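Local coordinates for BepC protein (Bartonella tribocorum, PDB 4WGJ) that probably transfers AMP from ATP to threonine or tyrosine residues of target proteins, as the Fic-domain part of a translocated bacterial effector, at residues F138-E150 with N163-H176. Sequence-based numbering, arbitrary orientation.
With ANP (phosphoaminophosphonic acid-adenylate ester), chain B; GLY (glycine), chain D.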
# COMPACT_ATOMS: atom_id res chain seq x y z
N PHE A 138 12.78 -6.62 -14.75
CA PHE A 138 11.84 -6.72 -13.64
C PHE A 138 11.88 -5.46 -12.78
O PHE A 138 10.84 -4.93 -12.41
CB PHE A 138 12.11 -7.93 -12.75
CG PHE A 138 11.19 -7.99 -11.56
CD1 PHE A 138 9.93 -8.55 -11.68
CD2 PHE A 138 11.57 -7.44 -10.35
CE1 PHE A 138 9.06 -8.58 -10.59
CE2 PHE A 138 10.71 -7.47 -9.26
CZ PHE A 138 9.46 -8.04 -9.39
N ALA A 139 13.08 -4.99 -12.47
CA ALA A 139 13.21 -3.82 -11.60
C ALA A 139 12.52 -2.60 -12.21
O ALA A 139 11.84 -1.83 -11.52
CB ALA A 139 14.68 -3.54 -11.32
N GLU A 140 12.69 -2.45 -13.52
CA GLU A 140 12.08 -1.33 -14.25
C GLU A 140 10.56 -1.39 -14.21
O GLU A 140 9.89 -0.40 -13.89
CB GLU A 140 12.53 -1.35 -15.70
CG GLU A 140 13.54 -0.32 -16.08
CD GLU A 140 13.77 -0.33 -17.57
OE1 GLU A 140 13.37 0.65 -18.24
OE2 GLU A 140 14.30 -1.34 -18.08
N ASN A 141 10.03 -2.54 -14.59
CA ASN A 141 8.58 -2.74 -14.60
C ASN A 141 7.96 -2.71 -13.21
O ASN A 141 6.86 -2.18 -13.03
CB ASN A 141 8.23 -4.07 -15.28
CG ASN A 141 8.31 -3.98 -16.79
OD1 ASN A 141 7.36 -3.56 -17.44
ND2 ASN A 141 9.46 -4.33 -17.35
N ALA A 142 8.67 -3.24 -12.23
CA ALA A 142 8.17 -3.27 -10.85
C ALA A 142 8.06 -1.86 -10.27
O ALA A 142 7.11 -1.57 -9.55
CB ALA A 142 9.08 -4.14 -9.97
N ALA A 143 9.02 -0.99 -10.61
CA ALA A 143 8.93 0.41 -10.23
C ALA A 143 7.64 1.06 -10.75
O ALA A 143 6.99 1.80 -10.03
CB ALA A 143 10.14 1.18 -10.74
N ASP A 144 7.30 0.77 -12.00
CA ASP A 144 6.08 1.32 -12.60
C ASP A 144 4.85 0.80 -11.85
O ASP A 144 3.91 1.55 -11.57
CB ASP A 144 5.96 0.95 -14.09
CG ASP A 144 6.97 1.69 -14.96
OD1 ASP A 144 7.40 2.81 -14.60
OD2 ASP A 144 7.32 1.15 -16.03
N VAL A 145 4.85 -0.49 -11.53
CA VAL A 145 3.71 -1.07 -10.82
C VAL A 145 3.57 -0.41 -9.44
O VAL A 145 2.47 -0.06 -9.00
CB VAL A 145 3.87 -2.60 -10.64
CG1 VAL A 145 2.82 -3.15 -9.68
CG2 VAL A 145 3.74 -3.29 -11.98
N PHE A 146 4.70 -0.24 -8.78
CA PHE A 146 4.67 0.32 -7.43
C PHE A 146 4.20 1.76 -7.44
O PHE A 146 3.44 2.18 -6.56
CB PHE A 146 6.06 0.23 -6.80
CG PHE A 146 6.11 0.64 -5.37
CD1 PHE A 146 5.47 -0.13 -4.39
CD2 PHE A 146 6.81 1.77 -4.98
CE1 PHE A 146 5.53 0.24 -3.05
CE2 PHE A 146 6.86 2.15 -3.65
CZ PHE A 146 6.23 1.39 -2.68
N MET A 147 4.68 2.53 -8.41
CA MET A 147 4.23 3.92 -8.53
C MET A 147 2.73 3.99 -8.78
O MET A 147 2.05 4.92 -8.30
CB MET A 147 5.00 4.65 -9.63
CG MET A 147 6.46 4.92 -9.23
SD MET A 147 7.38 5.91 -10.42
CE MET A 147 7.58 4.73 -11.75
N ALA A 148 2.20 3.03 -9.53
CA ALA A 148 0.75 2.99 -9.78
C ALA A 148 -0.00 2.69 -8.48
O ALA A 148 -1.02 3.33 -8.19
CB ALA A 148 0.40 1.97 -10.84
N LEU A 149 0.49 1.72 -7.72
CA LEU A 149 -0.12 1.42 -6.42
C LEU A 149 -0.07 2.62 -5.49
O LEU A 149 -1.04 2.91 -4.78
CB LEU A 149 0.60 0.24 -5.76
CG LEU A 149 0.34 -1.13 -6.40
CD1 LEU A 149 1.34 -2.16 -5.86
CD2 LEU A 149 -1.09 -1.61 -6.14
N GLU A 150 1.07 3.30 -5.48
CA GLU A 150 1.29 4.41 -4.56
C GLU A 150 0.36 5.57 -4.91
O GLU A 150 -0.19 6.23 -4.02
CB GLU A 150 2.76 4.86 -4.59
CG GLU A 150 3.69 3.99 -3.73
CD GLU A 150 3.41 4.11 -2.24
OE1 GLU A 150 3.37 5.25 -1.72
OE2 GLU A 150 3.21 3.06 -1.58
N ASN A 163 1.33 -2.05 -0.12
CA ASN A 163 1.92 -1.95 -1.45
C ASN A 163 3.29 -2.63 -1.51
O ASN A 163 3.63 -3.29 -2.50
CB ASN A 163 2.06 -0.48 -1.86
CG ASN A 163 0.74 0.17 -2.19
OD1 ASN A 163 -0.26 -0.51 -2.40
ND2 ASN A 163 0.74 1.51 -2.25
N ARG A 164 4.10 -2.44 -0.47
CA ARG A 164 5.41 -3.08 -0.45
C ARG A 164 5.28 -4.60 -0.40
O ARG A 164 6.00 -5.32 -1.10
CB ARG A 164 6.25 -2.54 0.71
CG ARG A 164 6.57 -1.06 0.49
CD ARG A 164 7.70 -0.54 1.36
NE ARG A 164 7.38 -0.56 2.78
CZ ARG A 164 6.74 0.41 3.43
NH1 ARG A 164 6.32 1.50 2.78
NH2 ARG A 164 6.51 0.28 4.73
N MET A 165 4.34 -5.11 0.39
CA MET A 165 4.12 -6.56 0.40
C MET A 165 3.62 -7.07 -0.95
O MET A 165 4.02 -8.14 -1.42
CB MET A 165 3.15 -6.95 1.52
CG MET A 165 2.83 -8.43 1.56
SD MET A 165 4.29 -9.46 1.89
CE MET A 165 4.73 -8.87 3.52
N PHE A 166 2.72 -6.31 -1.59
CA PHE A 166 2.28 -6.66 -2.94
C PHE A 166 3.50 -6.87 -3.86
O PHE A 166 3.54 -7.82 -4.65
CB PHE A 166 1.37 -5.56 -3.48
CG PHE A 166 0.70 -5.87 -4.80
CD1 PHE A 166 1.36 -5.70 -6.01
CD2 PHE A 166 -0.64 -6.25 -4.83
CE1 PHE A 166 0.73 -5.93 -7.22
CE2 PHE A 166 -1.29 -6.49 -6.03
CZ PHE A 166 -0.61 -6.33 -7.23
N MET A 167 4.49 -5.99 -3.73
CA MET A 167 5.68 -6.10 -4.57
C MET A 167 6.54 -7.31 -4.19
O MET A 167 7.11 -7.96 -5.07
CB MET A 167 6.53 -4.83 -4.47
CG MET A 167 5.80 -3.55 -4.92
SD MET A 167 4.94 -3.70 -6.50
CE MET A 167 6.28 -4.06 -7.63
N GLU A 168 6.65 -7.61 -2.90
CA GLU A 168 7.38 -8.80 -2.48
C GLU A 168 6.75 -10.05 -3.08
O GLU A 168 7.46 -10.94 -3.56
CB GLU A 168 7.40 -8.94 -0.96
CG GLU A 168 8.16 -7.86 -0.21
CD GLU A 168 8.48 -8.30 1.21
OE1 GLU A 168 8.73 -9.51 1.42
OE2 GLU A 168 8.48 -7.44 2.11
N LYS A 169 5.42 -10.13 -3.04
CA LYS A 169 4.72 -11.32 -3.52
C LYS A 169 4.79 -11.40 -5.04
O LYS A 169 4.95 -12.48 -5.61
CB LYS A 169 3.25 -11.33 -3.06
CG LYS A 169 3.07 -11.22 -1.54
CD LYS A 169 3.72 -12.36 -0.79
CE LYS A 169 3.06 -13.69 -1.09
NZ LYS A 169 3.74 -14.78 -0.32
N LEU A 170 4.67 -10.25 -5.71
CA LEU A 170 4.84 -10.20 -7.16
C LEU A 170 6.24 -10.70 -7.56
O LEU A 170 6.38 -11.50 -8.47
CB LEU A 170 4.60 -8.77 -7.67
CG LEU A 170 4.58 -8.59 -9.19
CD1 LEU A 170 3.48 -9.42 -9.86
CD2 LEU A 170 4.43 -7.10 -9.54
N GLY A 171 7.26 -10.23 -6.85
CA GLY A 171 8.61 -10.70 -7.09
C GLY A 171 8.73 -12.20 -6.89
O GLY A 171 9.32 -12.91 -7.72
N GLN A 172 8.16 -12.69 -5.79
CA GLN A 172 8.19 -14.14 -5.53
C GLN A 172 7.63 -14.92 -6.71
O GLN A 172 8.23 -15.90 -7.14
CB GLN A 172 7.40 -14.49 -4.26
CG GLN A 172 8.09 -14.12 -2.96
CD GLN A 172 7.25 -14.48 -1.74
OE1 GLN A 172 6.07 -14.79 -1.86
NE2 GLN A 172 7.88 -14.46 -0.56
N ALA A 173 6.48 -14.48 -7.22
CA ALA A 173 5.85 -15.15 -8.36
C ALA A 173 6.70 -15.03 -9.63
O ALA A 173 6.72 -15.96 -10.45
CB ALA A 173 4.46 -14.57 -8.61
N ALA A 174 7.38 -13.90 -9.78
CA ALA A 174 8.09 -13.58 -11.02
C ALA A 174 9.53 -14.11 -11.04
O ALA A 174 10.19 -14.07 -12.08
CB ALA A 174 8.10 -12.08 -11.24
N GLY A 175 10.02 -14.57 -9.90
CA GLY A 175 11.36 -15.12 -9.82
C GLY A 175 12.42 -14.11 -9.40
O GLY A 175 13.59 -14.23 -9.77
N HIS A 176 12.01 -13.10 -8.64
CA HIS A 176 12.94 -12.07 -8.16
C HIS A 176 12.65 -11.72 -6.72
O HIS A 176 11.51 -11.46 -6.36
CB HIS A 176 12.82 -10.79 -9.01
CG HIS A 176 13.03 -11.02 -10.47
ND1 HIS A 176 14.28 -11.01 -11.05
CD2 HIS A 176 12.15 -11.29 -11.46
CE1 HIS A 176 14.15 -11.24 -12.35
NE2 HIS A 176 12.87 -11.41 -12.62
PG ANP B . 4.58 3.53 5.90
O1G ANP B . 5.06 2.19 6.57
O2G ANP B . 5.48 4.63 6.40
O3G ANP B . 4.73 3.38 4.34
PB ANP B . 1.62 3.23 5.82
O1B ANP B . 1.92 1.80 5.55
O2B ANP B . 0.50 3.41 6.89
N3B ANP B . 3.01 4.01 6.38
PA ANP B . 0.34 5.30 4.41
O1A ANP B . 0.73 6.24 5.50
O2A ANP B . -1.15 5.13 4.17
O3A ANP B . 1.06 3.88 4.51
O5' ANP B . 1.03 5.80 3.07
C5' ANP B . 2.45 6.06 3.07
C4' ANP B . 2.99 6.12 1.67
O4' ANP B . 2.78 7.45 1.12
C3' ANP B . 4.50 5.85 1.58
O3' ANP B . 4.84 5.01 0.47
C2' ANP B . 5.08 7.26 1.42
O2' ANP B . 6.35 7.27 0.77
C1' ANP B . 4.00 7.92 0.58
N9 ANP B . 4.03 9.38 0.64
C8 ANP B . 4.31 10.16 1.74
N7 ANP B . 4.29 11.45 1.50
C5 ANP B . 3.98 11.53 0.15
C6 ANP B . 3.81 12.62 -0.73
N6 ANP B . 3.94 13.89 -0.35
N1 ANP B . 3.51 12.35 -2.02
C2 ANP B . 3.39 11.08 -2.40
N3 ANP B . 3.52 9.97 -1.66
C4 ANP B . 3.82 10.26 -0.39
N GLY D . 9.18 3.19 5.36
CA GLY D . 10.14 2.12 5.56
C GLY D . 10.40 1.34 4.29
O GLY D . 11.17 0.38 4.25
OXT GLY D . 9.83 1.67 3.24
O HOH W 1 5.78 2.72 0.41
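Helix 138-150 and helix 163-174 run roughly antiparallel, their axes 10.1 Å apart at closest and 151° apart in direction; F138 faces H176 at one end and L149 faces N163 at the other. The F138 and H176 rings form an offset stack, with centroids 4.5 Å apart and planes at 18°. CB of each residue also lies over the other's ring in a CH-pi contact. F138 CZ reaches the backbone at G171 CA, 3.6 Å away, and A142 CB covers the opposite face of the F138 ring from H176. M167 is a knob in a hole made by A142, V145, F146 and L149. Its chain bends at chi2 and chi3, which carries M167 CE to A142 CB at 3.6 Å. M167 CG touches F146 CD1 at 3.5 Å; SD lies more distantly at the ring edge, a Met-aromatic contact. L149 CD1 meets the F166 ring at F166 CD1, 3.5 Å away. The Fic signature motif, HPFRKGNGRANR, runs from the loop between the two helices into the second. Its K157, N159 and R161 bind the nucleotide analogue, and R164 is its last arginine. N163 ND2 gives a nearly straight hydrogen bond to E150 OE2 (3.0 Å, 176°). ND2 approaches OE2 from above the carboxylate plane, while OE2 lies in the amide plane of N163. E150 OE1 accepts a hydrogen bond from the ribose O3' of the analogue, consistent with a second-shell role for N163 in fixing the carboxylate. R164 packs its CG against the F146 ring and sends its guanidinium to the gamma-phosphate: NH1 bonds O3G and NH2 bonds O1G. A bound glycine covers one guanidinium face, with OXT over its centre. One water joins E150 OE2, R164 NH1 and O3' of the analogue. Helix 185-198 covers the F146, E150 and R164 side.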